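Local coordinates for protein plastocyanin (Adiantum capillus-veneris, PDB 1KDJ) that carries electrons from the cytochrome b6-f complex to P700 of photosystem I by means of a single bound copper ion, at residues 35-40 with 85-90; 53-58 with 75-80; 16-21 with 96-101. All blocks are in the same frame, centred on the assembly; numbering follows the deposited sequence.

Contacts 1 and 3 share one sheet of the plastocyanin beta-sandwich, in which strand 81-86 lies between strands 40-41 and 96-101; they meet where Phe85 O faces Gly97 N. Contact 1 is partly buried at the copper end and joins the ligands through metal bonds, an N-H to sulfur bond and a doubly bonded amide oxygen. Contact 3 is plain parallel sheet pairing, with hydroxyls on one face and aliphatic groups on the other. Contact 2, nested along the chain inside the loops closed by both others, relies on one surface carboxylate, a water and small apolar groups; the backbone oxygens of Val77 and Thr79 pack against Val101 of contact 3.

Contact 1. Residues 35-40 with 85-90; sequences TGHNIV and FYCTPH. With CU (copper (II) ion), chain B.
Cys87 SG lies at the edge of the His37 ring, near its plane, while His37 and His90 meet rim to rim with their planes at 58°. Gly36 O sits at the edge of the His90 ring; Pro89 CB covers one face of that ring over its centre, and the Phe12 ring also stacks with the His90 ring. Further along, Val40 CB rests over one face of the Tyr86 ring, offset toward the rim, in a CH-pi contact 4.2 Å from the centroid. The two imidazoles are held together by copper, which is bound by His37 ND1 at 1.9 Å, His90 ND1 at 2.1 Å and Cys87 SG at 2.3 Å. With SG anti to the Cys87 backbone N (chi1 170°), the sulfur also accepts a nearly straight bond from Asn38 N at 3.4 Å, a second partner beside the metal that helps hold it in place. Asn38 reaches back to the other segment: its OD1 receives Thr88 N at 2.7 Å and, on a lone pair, Thr88 OG1 at 3.1 Å, both in the carbonyl plane. Its ND2 is bonded to Asp64 O, fixing the rotation of the amide, so that a second-shell residue ties both ligand-bearing segments together. Val40 and Tyr86 form an antiparallel hydrogen-bonded pair, with Val40 N to Tyr86 O at 2.9 Å, that joins the start of strand 40-41 to the end of strand 81-86. Met95 completes the site, and this arrangement of two histidines, a cysteine and a methionine at one end of a beta-sandwich is that of the type 1 (blue) copper centre of cupredoxins.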
loop_
_atom_site.group_PDB
_atom_site.type_symbol
_atom_site.label_atom_id
_atom_site.label_comp_id
_atom_site.label_asym_id
_atom_site.label_seq_id
_atom_site.Cartn_x
_atom_site.Cartn_y
_atom_site.Cartn_z
ATOM N N THR A 35 -12.831 8.125 -6.174
ATOM C CA THR A 35 -12.967 7.531 -4.857
ATOM C C THR A 35 -11.603 7.640 -4.116
ATOM O O THR A 35 -10.581 7.212 -4.669
ATOM C CB THR A 35 -13.375 6.084 -5.054
ATOM O OG1 THR A 35 -14.546 6.074 -5.875
ATOM C CG2 THR A 35 -13.637 5.396 -3.755
ATOM N N GLY A 36 -11.533 8.247 -2.922
ATOM C CA GLY A 36 -10.316 8.334 -2.134
ATOM C C GLY A 36 -10.026 6.962 -1.581
ATOM O O GLY A 36 -10.868 6.069 -1.373
ATOM N N HIS A 37 -8.746 6.703 -1.336
ATOM C CA HIS A 37 -8.292 5.392 -0.863
ATOM C C HIS A 37 -7.037 5.627 -0.051
ATOM O O HIS A 37 -6.453 6.700 -0.151
ATOM C CB HIS A 37 -7.875 4.447 -2.010
ATOM C CG HIS A 37 -8.996 4.042 -2.962
ATOM N ND1 HIS A 37 -9.825 3.089 -2.575
ATOM C CD2 HIS A 37 -9.229 4.486 -4.240
ATOM C CE1 HIS A 37 -10.611 2.900 -3.630
ATOM N NE2 HIS A 37 -10.243 3.724 -4.589
ATOM N N ASN A 38 -6.572 4.652 0.704
ATOM C CA ASN A 38 -5.227 4.824 1.273
ATOM C C ASN A 38 -4.511 3.469 1.301
ATOM O O ASN A 38 -5.041 2.474 0.785
ATOM C CB ASN A 38 -5.297 5.423 2.717
ATOM C CG ASN A 38 -5.874 4.545 3.782
ATOM O OD1 ASN A 38 -6.304 3.402 3.680
ATOM N ND2 ASN A 38 -5.991 5.147 4.937
ATOM N N ILE A 39 -3.326 3.400 1.920
ATOM C CA ILE A 39 -2.537 2.168 1.933
ATOM C C ILE A 39 -1.962 2.035 3.336
ATOM O O ILE A 39 -1.222 2.928 3.745
ATOM C CB ILE A 39 -1.309 2.201 0.957
ATOM C CG1 ILE A 39 -1.762 2.452 -0.506
ATOM C CG2 ILE A 39 -0.535 0.854 1.088
ATOM C CD1 ILE A 39 -1.984 3.932 -0.931
ATOM N N VAL A 40 -2.277 0.934 3.963
ATOM C CA VAL A 40 -1.785 0.594 5.285
ATOM C C VAL A 40 -1.283 -0.835 5.214
ATOM O O VAL A 40 -1.995 -1.732 4.761
ATOM C CB VAL A 40 -2.936 0.712 6.355
ATOM C CG1 VAL A 40 -2.447 0.311 7.741
ATOM C CG2 VAL A 40 -3.403 2.144 6.418
ATOM N N PHE A 85 -0.879 -5.319 2.158
ATOM C CA PHE A 85 -1.323 -3.967 2.422
ATOM C C PHE A 85 -2.801 -3.909 2.033
ATOM O O PHE A 85 -3.310 -4.739 1.253
ATOM C CB PHE A 85 -0.516 -2.916 1.629
ATOM C CG PHE A 85 -0.414 -3.086 0.123
ATOM C CD1 PHE A 85 -1.379 -2.524 -0.689
ATOM C CD2 PHE A 85 0.624 -3.816 -0.434
ATOM C CE1 PHE A 85 -1.309 -2.699 -2.057
ATOM C CE2 PHE A 85 0.682 -3.983 -1.802
ATOM C CZ PHE A 85 -0.290 -3.427 -2.622
ATOM N N TYR A 86 -3.503 -2.950 2.633
ATOM C CA TYR A 86 -4.938 -2.827 2.418
ATOM C C TYR A 86 -5.349 -1.372 2.450
ATOM O O TYR A 86 -4.546 -0.500 2.806
ATOM C CB TYR A 86 -5.698 -3.639 3.485
ATOM C CG TYR A 86 -5.488 -3.165 4.910
ATOM C CD1 TYR A 86 -6.319 -2.186 5.431
ATOM C CD2 TYR A 86 -4.473 -3.722 5.682
ATOM C CE1 TYR A 86 -6.143 -1.750 6.726
ATOM C CE2 TYR A 86 -4.303 -3.282 6.986
ATOM C CZ TYR A 86 -5.136 -2.307 7.488
ATOM O OH TYR A 86 -4.962 -1.852 8.768
ATOM N N CYS A 87 -6.576 -1.107 1.985
ATOM C CA CYS A 87 -7.093 0.246 2.010
ATOM C C CYS A 87 -7.999 0.312 3.231
ATOM O O CYS A 87 -8.873 -0.546 3.281
ATOM C CB CYS A 87 -7.922 0.513 0.747
ATOM S SG CYS A 87 -8.808 2.079 0.871
ATOM N N THR A 88 -7.918 1.259 4.157
ATOM C CA THR A 88 -8.826 1.309 5.300
ATOM C C THR A 88 -10.329 1.444 4.987
ATOM O O THR A 88 -11.041 0.527 5.370
ATOM C CB THR A 88 -8.326 2.457 6.192
ATOM O OG1 THR A 88 -6.945 2.169 6.498
ATOM C CG2 THR A 88 -9.208 2.642 7.436
ATOM N N PRO A 89 -10.878 2.405 4.235
ATOM C CA PRO A 89 -12.306 2.456 3.927
ATOM C C PRO A 89 -12.838 1.170 3.326
ATOM O O PRO A 89 -13.902 0.702 3.717
ATOM C CB PRO A 89 -12.482 3.581 2.975
ATOM C CG PRO A 89 -11.279 4.429 3.012
ATOM C CD PRO A 89 -10.187 3.492 3.546
ATOM N N HIS A 90 -12.033 0.505 2.439
ATOM C CA HIS A 90 -12.585 -0.593 1.636
ATOM C C HIS A 90 -12.003 -1.957 1.957
ATOM O O HIS A 90 -12.127 -2.920 1.188
ATOM C CB HIS A 90 -12.397 -0.236 0.134
ATOM C CG HIS A 90 -12.991 1.121 -0.287
ATOM N ND1 HIS A 90 -12.198 2.117 -0.634
ATOM C CD2 HIS A 90 -14.309 1.485 -0.364
ATOM C CE1 HIS A 90 -12.967 3.144 -0.933
ATOM N NE2 HIS A 90 -14.215 2.733 -0.769
HETATM CU CU CU B . -10.155 2.128 -0.937
#

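Contact 2. Residues 53-58 with 75-80; sequences SELKAA and AKVSTP
Glu54 CG is anti to its own carbonyl carbon (chi1 -75°) and the chain then runs extended through CD (chi2 -174°), carrying the carboxylate from the helix across to Ser78 and Thr79. There each oxygen takes one donor. Ser78 N meets OE2 of Glu54 at 2.7 Å on its syn side and close to the carboxylate plane, whereas Thr79 OG1 gives its proton to Glu54 OE1 at 2.9 Å from above that plane, 46° out of it. The two bonds fix the turn of the carboxylate, and Val77 CG1 approaches it, 3.9 Å from Glu54 OE1. With an alanine here, Ser78 N and the Thr79 hydroxyl would probably lose their shared acceptor group, and the 78-79 part of the connection would be less firmly tied to the helix. At the backbone of the same residue, a water donates to Glu54 O and to Lys76 O, joining the two segments. Toward Ala58 the contact becomes apolar: the methyl of Ala58 touches Ala75 CB at 3.9 Å and Val77 CG2 at 4.0 Å, small groups that bring the backbones close, with Ala58 and Ala75 CA atoms 4.7 Å apart; Ala58 O is buried here without a partner in the model. The last turn of helix 49-57 thus lies against the connection between strands 72-75 and 81-86, while Leu55 packs on Phe41 and Tyr83, and Ala58 on Phe41 of strand 40-41.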
loop_
_atom_site.group_PDB
_atom_site.type_symbol
_atom_site.label_atom_id
_atom_site.label_comp_id
_atom_site.label_asym_id
_atom_site.label_seq_id
_atom_site.Cartn_x
_atom_site.Cartn_y
_atom_site.Cartn_z
ATOM N N SER A 53 8.510 -1.472 12.604
ATOM C CA SER A 53 8.697 -0.052 12.402
ATOM C C SER A 53 8.775 0.329 10.948
ATOM O O SER A 53 8.273 1.390 10.569
ATOM C CB SER A 53 9.958 0.436 13.105
ATOM O OG SER A 53 9.869 0.144 14.507
ATOM N N GLU A 54 9.365 -0.518 10.102
ATOM C CA GLU A 54 9.443 -0.179 8.688
ATOM C C GLU A 54 8.078 -0.129 8.048
ATOM O O GLU A 54 7.812 0.762 7.259
ATOM C CB GLU A 54 10.168 -1.182 7.851
ATOM C CG GLU A 54 11.647 -1.275 7.906
ATOM C CD GLU A 54 12.017 -2.279 6.844
ATOM O OE1 GLU A 54 11.722 -3.459 6.998
ATOM O OE2 GLU A 54 12.565 -1.836 5.858
ATOM N N LEU A 55 7.266 -1.120 8.376
ATOM C CA LEU A 55 5.925 -1.252 7.838
ATOM C C LEU A 55 5.036 -0.097 8.301
ATOM O O LEU A 55 4.302 0.493 7.479
ATOM C CB LEU A 55 5.389 -2.590 8.267
ATOM C CG LEU A 55 6.032 -3.867 7.672
ATOM C CD1 LEU A 55 5.328 -5.084 8.193
ATOM C CD2 LEU A 55 5.918 -3.851 6.137
ATOM N N LYS A 56 5.134 0.315 9.585
ATOM C CA LYS A 56 4.396 1.499 10.059
ATOM C C LYS A 56 4.836 2.743 9.301
ATOM O O LYS A 56 3.992 3.534 8.867
ATOM C CB LYS A 56 4.607 1.761 11.568
ATOM C CG LYS A 56 3.937 0.580 12.179
ATOM C CD LYS A 56 3.818 0.637 13.676
ATOM C CE LYS A 56 2.318 0.628 13.974
ATOM N NZ LYS A 56 1.694 1.872 13.535
ATOM N N ALA A 57 6.138 2.923 9.050
ATOM C CA ALA A 57 6.627 4.062 8.298
ATOM C C ALA A 57 6.212 4.020 6.829
ATOM O O ALA A 57 6.215 5.023 6.134
ATOM C CB ALA A 57 8.124 4.104 8.320
ATOM N N ALA A 58 5.861 2.846 6.361
ATOM C CA ALA A 58 5.474 2.669 4.976
ATOM C C ALA A 58 3.949 2.719 4.867
ATOM O O ALA A 58 3.402 2.412 3.802
ATOM C CB ALA A 58 5.978 1.299 4.466
ATOM N N ALA A 75 6.275 4.346 -0.555
ATOM C CA ALA A 75 6.679 3.479 0.545
ATOM C C ALA A 75 8.002 2.761 0.185
ATOM O O ALA A 75 8.205 2.415 -0.993
ATOM C CB ALA A 75 5.636 2.416 0.790
ATOM N N LYS A 76 8.930 2.554 1.139
ATOM C CA LYS A 76 10.192 1.825 0.933
ATOM C C LYS A 76 10.297 0.797 2.047
ATOM O O LYS A 76 10.119 1.141 3.225
ATOM C CB LYS A 76 11.399 2.735 1.036
ATOM C CG LYS A 76 11.732 3.523 -0.190
ATOM C CD LYS A 76 12.622 4.638 0.263
ATOM C CE LYS A 76 13.535 5.108 -0.850
ATOM N NZ LYS A 76 14.656 4.186 -0.957
ATOM N N VAL A 77 10.476 -0.475 1.721
ATOM C CA VAL A 77 10.656 -1.546 2.677
ATOM C C VAL A 77 11.965 -2.265 2.238
ATOM O O VAL A 77 12.222 -2.622 1.061
ATOM C CB VAL A 77 9.463 -2.509 2.646
ATOM C CG1 VAL A 77 9.716 -3.637 3.648
ATOM C CG2 VAL A 77 8.152 -1.788 3.020
ATOM N N SER A 78 12.897 -2.285 3.191
ATOM C CA SER A 78 14.201 -2.923 3.020
ATOM C C SER A 78 14.258 -4.405 3.380
ATOM O O SER A 78 15.108 -5.096 2.814
ATOM C CB SER A 78 15.248 -2.159 3.863
ATOM O OG SER A 78 15.156 -0.736 3.770
ATOM N N THR A 79 13.432 -4.965 4.262
ATOM C CA THR A 79 13.549 -6.340 4.700
ATOM C C THR A 79 12.899 -7.331 3.746
ATOM O O THR A 79 11.695 -7.221 3.498
ATOM C CB THR A 79 12.928 -6.483 6.123
ATOM O OG1 THR A 79 13.669 -5.571 6.931
ATOM C CG2 THR A 79 12.931 -7.894 6.699
ATOM N N PRO A 80 13.611 -8.316 3.187
ATOM C CA PRO A 80 13.033 -9.406 2.412
ATOM C C PRO A 80 11.871 -10.116 3.077
ATOM O O PRO A 80 11.891 -10.401 4.275
ATOM C CB PRO A 80 14.232 -10.303 2.144
ATOM C CG PRO A 80 15.356 -9.324 1.996
ATOM C CD PRO A 80 15.075 -8.385 3.163
HETATM O O HOH W 1 9.498 2.338 5.731
#

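Contact 3. Residues 16-21 with 96-101; sequences PDSITV and KGTLTV
Ser18 and Thr98 put their hydroxyls together, OG to OG1 at 3.0 Å, with Thr98 OG1 in the position between its backbone N and carbonyl carbon, on the side of the neighbouring strand. Two residues on, Thr20 and Thr100 lie side by side and point the same way; Thr20 OG1 rests 3.7 Å from Thr100 CB. A water bridges Thr98 OG1 and Thr100 OG1 of strand 96-101 and donates to Ile19 O. On the other face, the second torsion of Leu99 lies off a staggered position (chi2 -133°) and turns CD2 toward Val21, 3.7 Å from Val21 CG2. Val21 crosses Leu99 at about a right angle, and its CG2 also meets Val101 CG2. Ile19 has an almost eclipsed first torsion (chi1 5°), with CG1 reaching 4.0 Å from Leu99 CD2. The strands are parallel, their axes 16° apart, joined by four backbone bonds from Thr98 N to Asp17 O through Val21 N to Thr100 O at 2.9 Å. At the start of the pairing Gly97 CA comes close to Asp17 O, where a side chain would be tight. The chemistry is thus two-sided: the serine and threonine face can be hydrated, whereas Val21, Leu99 and Val101 are buried and Ile19 partly so, on Phe85, with Val21 and Leu99 packing on Val27 of the opposing sheet.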
loop_
_atom_site.group_PDB
_atom_site.type_symbol
_atom_site.label_atom_id
_atom_site.label_comp_id
_atom_site.label_asym_id
_atom_site.label_seq_id
_atom_site.Cartn_x
_atom_site.Cartn_y
_atom_site.Cartn_z
ATOM N N PRO A 16 -1.255 -3.276 -10.219
ATOM C CA PRO A 16 -1.586 -4.652 -9.908
ATOM C C PRO A 16 -1.748 -4.888 -8.409
ATOM O O PRO A 16 -1.345 -4.033 -7.617
ATOM C CB PRO A 16 -0.443 -5.498 -10.483
ATOM C CG PRO A 16 0.714 -4.564 -10.261
ATOM C CD PRO A 16 0.194 -3.138 -10.479
ATOM N N ASP A 17 -2.279 -6.030 -7.986
ATOM C CA ASP A 17 -2.423 -6.263 -6.545
ATOM C C ASP A 17 -1.326 -7.153 -5.960
ATOM O O ASP A 17 -1.487 -7.633 -4.846
ATOM C CB ASP A 17 -3.806 -6.873 -6.268
ATOM C CG ASP A 17 -4.111 -8.238 -6.865
ATOM O OD1 ASP A 17 -3.269 -8.856 -7.529
ATOM O OD2 ASP A 17 -5.224 -8.704 -6.661
ATOM N N SER A 18 -0.283 -7.458 -6.743
ATOM C CA SER A 18 0.892 -8.234 -6.312
ATOM C C SER A 18 2.064 -7.604 -7.021
ATOM O O SER A 18 2.004 -7.446 -8.253
ATOM C CB SER A 18 0.815 -9.681 -6.740
ATOM O OG SER A 18 -0.148 -10.374 -5.954
ATOM N N ILE A 19 3.079 -7.135 -6.287
ATOM C CA ILE A 19 4.200 -6.419 -6.866
ATOM C C ILE A 19 5.426 -7.044 -6.222
ATOM O O ILE A 19 5.331 -7.464 -5.064
ATOM C CB ILE A 19 4.356 -4.907 -6.533
ATOM C CG1 ILE A 19 3.356 -4.372 -5.518
ATOM C CG2 ILE A 19 4.350 -4.220 -7.878
ATOM C CD1 ILE A 19 1.833 -4.308 -5.833
ATOM N N THR A 20 6.528 -7.169 -6.959
ATOM C CA THR A 20 7.769 -7.674 -6.406
ATOM C C THR A 20 8.781 -6.584 -6.623
ATOM O O THR A 20 8.855 -6.034 -7.727
ATOM C CB THR A 20 8.185 -8.943 -7.130
ATOM O OG1 THR A 20 7.229 -9.949 -6.815
ATOM C CG2 THR A 20 9.597 -9.372 -6.730
ATOM N N VAL A 21 9.563 -6.217 -5.608
ATOM C CA VAL A 21 10.505 -5.119 -5.721
ATOM C C VAL A 21 11.793 -5.577 -5.080
ATOM O O VAL A 21 11.814 -6.585 -4.379
ATOM C CB VAL A 21 10.056 -3.806 -4.972
ATOM C CG1 VAL A 21 8.766 -3.320 -5.643
ATOM C CG2 VAL A 21 9.836 -4.022 -3.453
ATOM N N LYS A 96 -7.057 -5.160 -1.150
ATOM C CA LYS A 96 -5.783 -5.534 -0.580
ATOM C C LYS A 96 -4.820 -5.964 -1.692
ATOM O O LYS A 96 -5.258 -6.250 -2.820
ATOM C CB LYS A 96 -6.006 -6.678 0.421
ATOM C CG LYS A 96 -6.479 -8.014 -0.139
ATOM C CD LYS A 96 -6.523 -9.025 1.002
ATOM C CE LYS A 96 -7.044 -10.413 0.572
ATOM N NZ LYS A 96 -6.121 -11.117 -0.302
ATOM N N GLY A 97 -3.522 -5.950 -1.384
ATOM C CA GLY A 97 -2.490 -6.372 -2.316
ATOM C C GLY A 97 -1.328 -6.988 -1.533
ATOM O O GLY A 97 -1.351 -6.969 -0.291
ATOM N N THR A 98 -0.354 -7.583 -2.226
ATOM C CA THR A 98 0.854 -8.129 -1.595
ATOM C C THR A 98 2.100 -7.471 -2.192
ATOM O O THR A 98 2.141 -7.103 -3.375
ATOM C CB THR A 98 0.970 -9.679 -1.765
ATOM O OG1 THR A 98 0.969 -9.942 -3.152
ATOM C CG2 THR A 98 -0.144 -10.447 -1.099
ATOM N N LEU A 99 3.122 -7.250 -1.374
ATOM C CA LEU A 99 4.377 -6.666 -1.788
ATOM C C LEU A 99 5.412 -7.746 -1.424
ATOM O O LEU A 99 5.460 -8.151 -0.252
ATOM C CB LEU A 99 4.698 -5.417 -0.990
ATOM C CG LEU A 99 5.545 -4.212 -1.461
ATOM C CD1 LEU A 99 6.547 -3.848 -0.371
ATOM C CD2 LEU A 99 6.237 -4.513 -2.765
ATOM N N THR A 100 6.191 -8.256 -2.391
ATOM C CA THR A 100 7.281 -9.190 -2.134
ATOM C C THR A 100 8.543 -8.366 -2.266
ATOM O O THR A 100 8.748 -7.694 -3.288
ATOM C CB THR A 100 7.306 -10.328 -3.169
ATOM O OG1 THR A 100 6.143 -11.082 -2.892
ATOM C CG2 THR A 100 8.562 -11.215 -3.116
ATOM N N VAL A 101 9.397 -8.347 -1.228
ATOM C CA VAL A 101 10.662 -7.621 -1.274
ATOM C C VAL A 101 11.752 -8.701 -1.448
ATOM O O VAL A 101 11.740 -9.700 -0.703
ATOM C CB VAL A 101 10.859 -6.831 0.042
ATOM C CG1 VAL A 101 12.120 -6.007 -0.038
ATOM C CG2 VAL A 101 9.683 -5.868 0.257
HETATM O O HOH W 2 3.827 -9.996 -4.058
#